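Local coordinates for Beta/gamma crystallin 'Greek key' domain-containing protein (Methanosaeta thermophila PT, PDB 5HT7), which binds transition-metal ions such as iron(II) through a betagamma-crystallin domain that assembles as a trimer, its cellular role being unknown, at residues A[17-25]-A[75-83]; A[34-45]-A[59-68]. One frame throughout, in Å; residues are numbered along the deposited sequence.

Contact 1 of 2, residues A[17-25]-A[75-83]; sequences IFESDADVG and VIGSMKRIS
D21 and M79 form an antiparallel hydrogen-bonded pair: D21 N gives to M79 O at 2.8 Å, M79 N to D21 O at 3.0 Å. R81 N continues the ladder to E19 O. V24 N reaches G77 O at 3.0 Å from above the carbonyl plane; a water accepts from G25 N and donates to D23 OD1 and to G77 O, the second grip on this carbonyl. D21 OD1 folds back to D23 N in an Asx turn, while R11 of a second subunit bridges to the same oxygen and K15 to OD2. E19 OE2 meets R81 NH1 in a long salt bridge of 3.5 Å, the group planes 41° apart; R81 NE gives to S83 O, at the edge of the guanidinium and in its plane, helping to fix its rotation. Between the E19-R81 and D21-M79 backbone bonds, the non-hydrogen-bonded pair S20 and K80 touches CB to CB at 3.6 Å. On the D21-M79 face, M79 CG lies between its backbone N and carbonyl carbon (chi1 53°), bringing SD within 3.9 Å of I17 CG1. V24 CG2 packs on I76 CG2. Within this chain strand 20-21 is outermost in its sheet, beside 78-81 and then 44-47; G77 and S78, facing Y47, make a classic beta bulge. I76 and M79 also touch L4 of strand 3-5 in the other sheet, helping fill the core of the two-sheet betagamma-crystallin domain.

Contact 2 of 2, residues A[34-45]-A[59-68]; sequences PRSMVVLSGVWR and EFGPGIYPSI
Two antiparallel ladders join 34-45 to 59-68, one in each sheet of the domain: strand 36-39 pairs with 63-65, and W44 with F60. The register shifts by two between V39 and W44 as both segments cross between sheets. In the first ladder Y65 N bonds M37 O at 2.8 Å and V39 N bonds G63 O at 2.9 Å; in the second W44 N gives to F60 O. M37, with CG opposite its backbone N (chi1 171°) and a bend at chi3, lays CE over a face of the F60 ring, 3.8 Å from its centroid, in a CH-pi contact. F60 CD1 sits over the centre of the Y65 ring, and Y65 OH gives to G61 O at 2.7 Å. I68 CG2 packs against M37 CB. R45 NE and NH2 both reach E59 OE2 at 3.1 Å, side-on and from one face of the carboxylate; the planes are almost parallel (2°) but stepped, not coplanar. A leucine in place of R45 would probably leave the E59 carboxylate without this charged mate and freer to swing. Two sheets packed over a mixed aliphatic and aromatic core are characteristic of the betagamma-crystallin Greek key domain.

How the contacts relate
The centres of the two contacts lie 12 Å apart in one betagamma-crystallin domain. Along the chain the order is 17-25, 34-45, 59-68, 75-83, so contact 1 pairs the outer segments and contact 2 the inner ones. They meet in the sheet ordered 20-21, 78-81, 44-47, 58-60, where strands 78-81 and 44-47 are neighbours: K80 O and R45 N are 2.9 Å apart and I82 N and V43 O 2.8 Å, both probable hydrogen bonds. Contact 2 also pairs strands of the other sheet, 36-39 with 63-65. Together they tie strands that are separate in the chain into the two-sheet Greek key fold, which carries the iron ligands H14 and H16.

Contact 1 of 2, residues A[17-25]-A[75-83]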
loop_
_atom_site.group_PDB
_atom_site.type_symbol
_atom_site.label_atom_id
_atom_site.label_comp_id
_atom_site.label_asym_id
_atom_site.label_seq_id
_atom_site.Cartn_x
_atom_site.Cartn_y
_atom_site.Cartn_z
ATOM N N ILE A 17 1.406 0.753 8.008
ATOM C CA ILE A 17 2.163 0.935 9.241
ATOM C C ILE A 17 3.316 -0.054 9.276
ATOM O O ILE A 17 3.098 -1.263 9.209
ATOM C CB ILE A 17 1.299 0.713 10.492
ATOM C CG1 ILE A 17 -0.050 1.426 10.350
ATOM C CG2 ILE A 17 2.045 1.193 11.723
ATOM C CD1 ILE A 17 0.069 2.920 10.397
ATOM N N PHE A 18 4.539 0.458 9.367
ATOM C CA PHE A 18 5.704 -0.403 9.425
ATOM C C PHE A 18 6.298 -0.309 10.814
ATOM O O PHE A 18 6.816 0.740 11.200
ATOM C CB PHE A 18 6.714 -0.021 8.337
ATOM C CG PHE A 18 6.232 -0.348 6.944
ATOM C CD1 PHE A 18 6.386 -1.624 6.432
ATOM C CD2 PHE A 18 5.589 0.607 6.172
ATOM C CE1 PHE A 18 5.919 -1.937 5.164
ATOM C CE2 PHE A 18 5.124 0.301 4.902
ATOM C CZ PHE A 18 5.290 -0.967 4.398
ATOM N N GLU A 19 6.147 -1.396 11.567
ATOM C CA GLU A 19 6.674 -1.525 12.935
ATOM C C GLU A 19 5.922 -0.688 13.962
ATOM O O GLU A 19 5.483 -1.212 14.984
ATOM C CB GLU A 19 8.160 -1.170 12.974
ATOM C CG GLU A 19 9.058 -2.289 12.485
ATOM C CD GLU A 19 8.889 -3.542 13.307
ATOM O OE1 GLU A 19 8.968 -3.442 14.553
ATOM O OE2 GLU A 19 8.670 -4.620 12.713
ATOM N N SER A 20 5.772 0.608 13.702
ATOM C CA SER A 20 5.020 1.457 14.619
ATOM C C SER A 20 4.666 2.775 13.989
ATOM O O SER A 20 5.213 3.145 12.945
ATOM C CB SER A 20 5.827 1.719 15.895
ATOM O OG SER A 20 7.057 2.339 15.573
ATOM N N ASP A 21 3.740 3.480 14.633
ATOM C CA ASP A 21 3.461 4.867 14.299
ATOM C C ASP A 21 3.132 5.592 15.588
ATOM O O ASP A 21 2.109 5.307 16.208
ATOM C CB ASP A 21 2.303 4.979 13.298
ATOM C CG ASP A 21 2.145 6.388 12.747
ATOM O OD1 ASP A 21 2.518 7.353 13.450
ATOM O OD2 ASP A 21 1.654 6.540 11.604
ATOM N N ALA A 22 3.994 6.526 15.994
ATOM C CA ALA A 22 3.814 7.207 17.272
ATOM C C ALA A 22 2.774 8.317 17.194
ATOM O O ALA A 22 2.421 8.904 18.208
ATOM C CB ALA A 22 5.160 7.780 17.776
ATOM N N ASP A 23 2.282 8.610 15.994
ATOM C CA ASP A 23 1.370 9.739 15.829
ATOM C C ASP A 23 0.546 9.578 14.556
ATOM O O ASP A 23 0.787 10.277 13.578
ATOM C CB ASP A 23 2.177 11.036 15.802
ATOM C CG ASP A 23 1.366 12.266 16.182
ATOM O OD1 ASP A 23 0.182 12.153 16.545
ATOM O OD2 ASP A 23 1.951 13.364 16.126
ATOM N N VAL A 24 -0.405 8.645 14.572
ATOM C CA VAL A 24 -1.206 8.349 13.379
ATOM C C VAL A 24 -1.922 9.608 12.886
ATOM O O VAL A 24 -1.972 9.881 11.677
ATOM C CB VAL A 24 -2.244 7.232 13.643
ATOM C CG1 VAL A 24 -3.215 7.119 12.467
ATOM C CG2 VAL A 24 -1.564 5.898 13.886
ATOM N N GLY A 25 -2.414 10.408 13.829
ATOM C CA GLY A 25 -3.182 11.604 13.502
ATOM C C GLY A 25 -2.381 12.754 12.916
ATOM O O GLY A 25 -2.942 13.763 12.490
ATOM N N VAL A 75 -10.677 5.591 17.639
ATOM C CA VAL A 75 -9.553 6.452 17.307
ATOM C C VAL A 75 -8.236 5.745 17.621
ATOM O O VAL A 75 -8.126 5.035 18.616
ATOM C CB VAL A 75 -9.629 7.797 18.059
ATOM C CG1 VAL A 75 -9.705 7.574 19.559
ATOM C CG2 VAL A 75 -8.443 8.686 17.699
ATOM N N ILE A 76 -7.247 5.914 16.750
ATOM C CA ILE A 76 -5.932 5.325 16.981
ATOM C C ILE A 76 -4.890 6.430 16.979
ATOM O O ILE A 76 -4.540 6.975 15.929
ATOM C CB ILE A 76 -5.583 4.256 15.914
ATOM C CG1 ILE A 76 -6.658 3.162 15.889
ATOM C CG2 ILE A 76 -4.204 3.658 16.182
ATOM C CD1 ILE A 76 -6.408 2.069 14.846
ATOM N N GLY A 77 -4.400 6.787 18.161
ATOM C CA GLY A 77 -3.417 7.843 18.238
ATOM C C GLY A 77 -2.033 7.329 17.901
ATOM O O GLY A 77 -1.180 8.083 17.437
ATOM N N SER A 78 -1.804 6.050 18.170
ATOM C CA SER A 78 -0.524 5.416 17.874
ATOM C C SER A 78 -0.704 3.902 17.897
ATOM O O SER A 78 -1.717 3.395 18.392
ATOM C CB SER A 78 0.556 5.842 18.880
ATOM O OG SER A 78 0.181 5.507 20.204
ATOM N N MET A 79 0.266 3.181 17.345
ATOM C CA MET A 79 0.235 1.723 17.380
ATOM C C MET A 79 1.630 1.176 17.144
ATOM O O MET A 79 2.460 1.825 16.515
ATOM C CB MET A 79 -0.744 1.156 16.344
ATOM C CG MET A 79 -0.526 1.659 14.931
ATOM S SD MET A 79 -1.880 1.203 13.814
ATOM C CE MET A 79 -1.859 -0.556 13.904
ATOM N N LYS A 80 1.887 -0.019 17.653
ATOM C CA LYS A 80 3.208 -0.618 17.511
ATOM C C LYS A 80 3.142 -2.134 17.606
ATOM O O LYS A 80 2.280 -2.703 18.278
ATOM C CB LYS A 80 4.186 -0.069 18.565
ATOM C CG LYS A 80 4.198 -0.811 19.894
ATOM C CD LYS A 80 5.541 -0.656 20.642
ATOM C CE LYS A 80 6.713 -1.246 19.842
ATOM N NZ LYS A 80 7.882 -1.694 20.680
ATOM N N ARG A 81 4.062 -2.774 16.902
ATOM C CA ARG A 81 4.199 -4.214 16.919
ATOM C C ARG A 81 4.864 -4.612 18.226
ATOM O O ARG A 81 5.917 -4.086 18.563
ATOM C CB ARG A 81 5.026 -4.670 15.718
ATOM C CG ARG A 81 4.982 -6.149 15.452
ATOM C CD ARG A 81 5.846 -6.506 14.256
ATOM N NE ARG A 81 6.052 -7.947 14.195
ATOM C CZ ARG A 81 6.775 -8.564 13.268
ATOM N NH1 ARG A 81 7.365 -7.866 12.310
ATOM N NH2 ARG A 81 6.899 -9.882 13.303
ATOM N N ILE A 82 4.255 -5.524 18.974
ATOM C CA ILE A 82 4.853 -5.918 20.249
ATOM C C ILE A 82 5.613 -7.238 20.156
ATOM O O ILE A 82 6.401 -7.576 21.047
ATOM C CB ILE A 82 3.795 -6.014 21.364
ATOM C CG1 ILE A 82 2.623 -6.879 20.913
ATOM C CG2 ILE A 82 3.321 -4.624 21.763
ATOM C CD1 ILE A 82 1.466 -6.890 21.888
ATOM N N SER A 83 5.386 -7.974 19.074
ATOM C CA SER A 83 6.087 -9.229 18.843
ATOM C C SER A 83 6.157 -9.537 17.355
ATOM O O SER A 83 5.224 -9.230 16.612
ATOM C CB SER A 83 5.390 -10.374 19.573
ATOM O OG SER A 83 4.169 -10.692 18.928
HETATM O O HOH W 1 -1.953 10.650 16.525
#

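Contact 2 of 2, residues A[34-45]-A[59-68]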
loop_
_atom_site.group_PDB
_atom_site.type_symbol
_atom_site.label_atom_id
_atom_site.label_comp_id
_atom_site.label_asym_id
_atom_site.label_seq_id
_atom_site.Cartn_x
_atom_site.Cartn_y
_atom_site.Cartn_z
ATOM N N PRO A 34 -9.761 5.497 11.547
ATOM C CA PRO A 34 -9.778 4.200 10.863
ATOM C C PRO A 34 -10.985 3.358 11.277
ATOM O O PRO A 34 -11.379 3.390 12.442
ATOM C CB PRO A 34 -8.455 3.555 11.310
ATOM C CG PRO A 34 -8.164 4.183 12.618
ATOM C CD PRO A 34 -8.660 5.601 12.519
ATOM N N ARG A 35 -11.577 2.628 10.331
ATOM C CA ARG A 35 -12.723 1.787 10.635
ATOM C C ARG A 35 -12.503 0.315 10.342
ATOM O O ARG A 35 -13.323 -0.517 10.718
ATOM C CB ARG A 35 -13.952 2.290 9.878
ATOM C CG ARG A 35 -14.388 3.635 10.411
ATOM C CD ARG A 35 -15.706 4.122 9.831
ATOM N NE ARG A 35 -16.157 5.300 10.580
ATOM C CZ ARG A 35 -17.224 6.022 10.258
ATOM N NH1 ARG A 35 -17.946 5.691 9.192
ATOM N NH2 ARG A 35 -17.563 7.071 11.000
ATOM N N SER A 36 -11.404 -0.016 9.666
ATOM C CA SER A 36 -11.003 -1.408 9.558
ATOM C C SER A 36 -9.490 -1.510 9.452
ATOM O O SER A 36 -8.794 -0.502 9.323
ATOM C CB SER A 36 -11.677 -2.108 8.365
ATOM O OG SER A 36 -11.366 -1.483 7.132
ATOM N N MET A 37 -8.991 -2.735 9.536
ATOM C CA MET A 37 -7.559 -2.951 9.629
ATOM C C MET A 37 -7.189 -4.341 9.151
ATOM O O MET A 37 -7.949 -5.304 9.344
ATOM C CB MET A 37 -7.095 -2.737 11.078
ATOM C CG MET A 37 -5.640 -3.138 11.349
ATOM S SD MET A 37 -5.155 -2.708 13.038
ATOM C CE MET A 37 -6.177 -3.821 13.993
ATOM N N VAL A 38 -6.031 -4.447 8.502
ATOM C CA VAL A 38 -5.474 -5.744 8.186
ATOM C C VAL A 38 -4.116 -5.852 8.858
ATOM O O VAL A 38 -3.303 -4.933 8.782
ATOM C CB VAL A 38 -5.325 -5.963 6.666
ATOM C CG1 VAL A 38 -4.580 -7.273 6.397
ATOM C CG2 VAL A 38 -6.696 -5.974 5.994
ATOM N N VAL A 39 -3.891 -6.951 9.561
ATOM C CA VAL A 39 -2.583 -7.199 10.149
ATOM C C VAL A 39 -1.925 -8.309 9.347
ATOM O O VAL A 39 -2.485 -9.398 9.227
ATOM C CB VAL A 39 -2.681 -7.592 11.634
ATOM C CG1 VAL A 39 -1.316 -8.022 12.148
ATOM C CG2 VAL A 39 -3.224 -6.415 12.458
ATOM N N LEU A 40 -0.754 -8.030 8.785
ATOM C CA LEU A 40 -0.084 -8.994 7.918
ATOM C C LEU A 40 0.880 -9.880 8.695
ATOM O O LEU A 40 1.041 -11.059 8.394
ATOM C CB LEU A 40 0.659 -8.268 6.795
ATOM C CG LEU A 40 -0.282 -7.454 5.900
ATOM C CD1 LEU A 40 0.488 -6.458 5.051
ATOM C CD2 LEU A 40 -1.097 -8.392 5.036
ATOM N N SER A 41 1.523 -9.309 9.698
ATOM C CA SER A 41 2.446 -10.087 10.504
ATOM C C SER A 41 2.600 -9.469 11.876
ATOM O O SER A 41 2.407 -8.264 12.051
ATOM C CB SER A 41 3.804 -10.192 9.815
ATOM O OG SER A 41 4.389 -8.911 9.658
ATOM N N GLY A 42 2.940 -10.307 12.847
ATOM C CA GLY A 42 3.158 -9.855 14.202
ATOM C C GLY A 42 1.863 -9.588 14.937
ATOM O O GLY A 42 0.774 -9.679 14.362
ATOM N N VAL A 43 2.003 -9.260 16.217
ATOM C CA VAL A 43 0.895 -8.892 17.078
ATOM C C VAL A 43 1.022 -7.416 17.432
ATOM O O VAL A 43 2.104 -6.953 17.800
ATOM C CB VAL A 43 0.867 -9.755 18.362
ATOM C CG1 VAL A 43 -0.190 -9.257 19.332
ATOM C CG2 VAL A 43 0.621 -11.216 18.001
ATOM N N TRP A 44 -0.079 -6.676 17.307
ATOM C CA TRP A 44 -0.028 -5.224 17.448
ATOM C C TRP A 44 -0.831 -4.716 18.643
ATOM O O TRP A 44 -1.907 -5.241 18.968
ATOM C CB TRP A 44 -0.532 -4.554 16.163
ATOM C CG TRP A 44 0.392 -4.732 14.985
ATOM C CD1 TRP A 44 0.657 -5.888 14.311
ATOM C CD2 TRP A 44 1.165 -3.713 14.349
ATOM N NE1 TRP A 44 1.560 -5.655 13.300
ATOM C CE2 TRP A 44 1.883 -4.323 13.300
ATOM C CE3 TRP A 44 1.324 -2.342 14.565
ATOM C CZ2 TRP A 44 2.749 -3.612 12.477
ATOM C CZ3 TRP A 44 2.188 -1.642 13.750
ATOM C CH2 TRP A 44 2.882 -2.276 12.715
ATOM N N ARG A 45 -0.302 -3.685 19.287
ATOM C CA ARG A 45 -1.026 -2.971 20.323
ATOM C C ARG A 45 -1.425 -1.596 19.781
ATOM O O ARG A 45 -0.613 -0.906 19.153
ATOM C CB ARG A 45 -0.167 -2.841 21.589
ATOM C CG ARG A 45 -0.876 -2.231 22.786
ATOM C CD ARG A 45 0.007 -2.306 24.044
ATOM N NE ARG A 45 0.425 -3.682 24.322
ATOM C CZ ARG A 45 1.405 -4.024 25.154
ATOM N NH1 ARG A 45 2.082 -3.096 25.816
ATOM N NH2 ARG A 45 1.705 -5.305 25.329
ATOM N N GLU A 59 -5.601 -6.882 21.611
ATOM C CA GLU A 59 -4.392 -6.933 20.796
ATOM C C GLU A 59 -4.611 -7.774 19.544
ATOM O O GLU A 59 -5.352 -8.759 19.567
ATOM C CB GLU A 59 -3.227 -7.477 21.613
ATOM C CG GLU A 59 -2.839 -6.560 22.760
ATOM C CD GLU A 59 -1.761 -7.154 23.626
ATOM O OE1 GLU A 59 -1.612 -8.395 23.605
ATOM O OE2 GLU A 59 -1.068 -6.384 24.324
ATOM N N PHE A 60 -3.957 -7.391 18.451
ATOM C CA PHE A 60 -4.320 -7.933 17.143
ATOM C C PHE A 60 -3.181 -8.669 16.457
ATOM O O PHE A 60 -2.153 -8.074 16.128
ATOM C CB PHE A 60 -4.826 -6.807 16.236
ATOM C CG PHE A 60 -6.068 -6.133 16.749
ATOM C CD1 PHE A 60 -7.324 -6.554 16.334
ATOM C CD2 PHE A 60 -5.982 -5.103 17.668
ATOM C CE1 PHE A 60 -8.473 -5.942 16.819
ATOM C CE2 PHE A 60 -7.117 -4.491 18.157
ATOM C CZ PHE A 60 -8.367 -4.910 17.732
ATOM N N GLY A 61 -3.373 -9.966 16.239
ATOM C CA GLY A 61 -2.425 -10.757 15.477
ATOM C C GLY A 61 -2.844 -10.726 14.021
ATOM O O GLY A 61 -3.801 -10.031 13.677
ATOM N N PRO A 62 -2.147 -11.481 13.162
ATOM C CA PRO A 62 -2.464 -11.501 11.726
ATOM C C PRO A 62 -3.932 -11.809 11.470
ATOM O O PRO A 62 -4.493 -12.671 12.145
ATOM C CB PRO A 62 -1.563 -12.612 11.188
ATOM C CG PRO A 62 -0.383 -12.590 12.117
ATOM C CD PRO A 62 -0.964 -12.303 13.475
ATOM N N GLY A 63 -4.549 -11.087 10.535
ATOM C CA GLY A 63 -5.955 -11.269 10.238
ATOM C C GLY A 63 -6.592 -10.058 9.577
ATOM O O GLY A 63 -5.946 -9.035 9.368
ATOM N N ILE A 64 -7.871 -10.190 9.260
ATOM C CA ILE A 64 -8.656 -9.138 8.628
ATOM C C ILE A 64 -9.749 -8.680 9.594
ATOM O O ILE A 64 -10.575 -9.488 10.035
ATOM C CB ILE A 64 -9.284 -9.631 7.300
ATOM C CG1 ILE A 64 -8.187 -10.055 6.314
ATOM C CG2 ILE A 64 -10.150 -8.560 6.681
ATOM C CD1 ILE A 64 -8.724 -10.636 5.003
ATOM N N TYR A 65 -9.751 -7.391 9.928
ATOM C CA TYR A 65 -10.688 -6.838 10.913
ATOM C C TYR A 65 -11.589 -5.770 10.294
ATOM O O TYR A 65 -11.266 -4.586 10.317
ATOM C CB TYR A 65 -9.912 -6.268 12.107
ATOM C CG TYR A 65 -8.972 -7.284 12.710
ATOM C CD1 TYR A 65 -9.423 -8.205 13.649
ATOM C CD2 TYR A 65 -7.644 -7.352 12.309
ATOM C CE1 TYR A 65 -8.567 -9.153 14.192
ATOM C CE2 TYR A 65 -6.781 -8.296 12.848
ATOM C CZ TYR A 65 -7.252 -9.194 13.791
ATOM O OH TYR A 65 -6.402 -10.138 14.325
ATOM N N PRO A 66 -12.737 -6.196 9.742
ATOM C CA PRO A 66 -13.582 -5.352 8.883
ATOM C C PRO A 66 -14.296 -4.226 9.602
ATOM O O PRO A 66 -14.794 -3.319 8.939
ATOM C CB PRO A 66 -14.614 -6.341 8.327
ATOM C CG PRO A 66 -14.013 -7.686 8.531
ATOM C CD PRO A 66 -13.246 -7.573 9.806
ATOM N N SER A 67 -14.364 -4.284 10.930
ATOM C CA SER A 67 -15.036 -3.234 11.691
ATOM C C SER A 67 -14.445 -3.094 13.086
ATOM O O SER A 67 -14.937 -3.702 14.036
ATOM C CB SER A 67 -16.537 -3.524 11.786
ATOM O OG SER A 67 -17.208 -2.472 12.461
ATOM N N ILE A 68 -13.398 -2.290 13.228
ATOM C CA ILE A 68 -12.683 -2.296 14.499
ATOM C C ILE A 68 -13.482 -1.575 15.593
ATOM O O ILE A 68 -13.152 -1.679 16.767
ATOM C CB ILE A 68 -11.272 -1.684 14.369
ATOM C CG1 ILE A 68 -11.320 -0.267 13.807
ATOM C CG2 ILE A 68 -10.403 -2.567 13.484
ATOM C CD1 ILE A 68 -9.919 0.359 13.671
HETATM O O HOH W 2 -15.256 0.306 12.552
#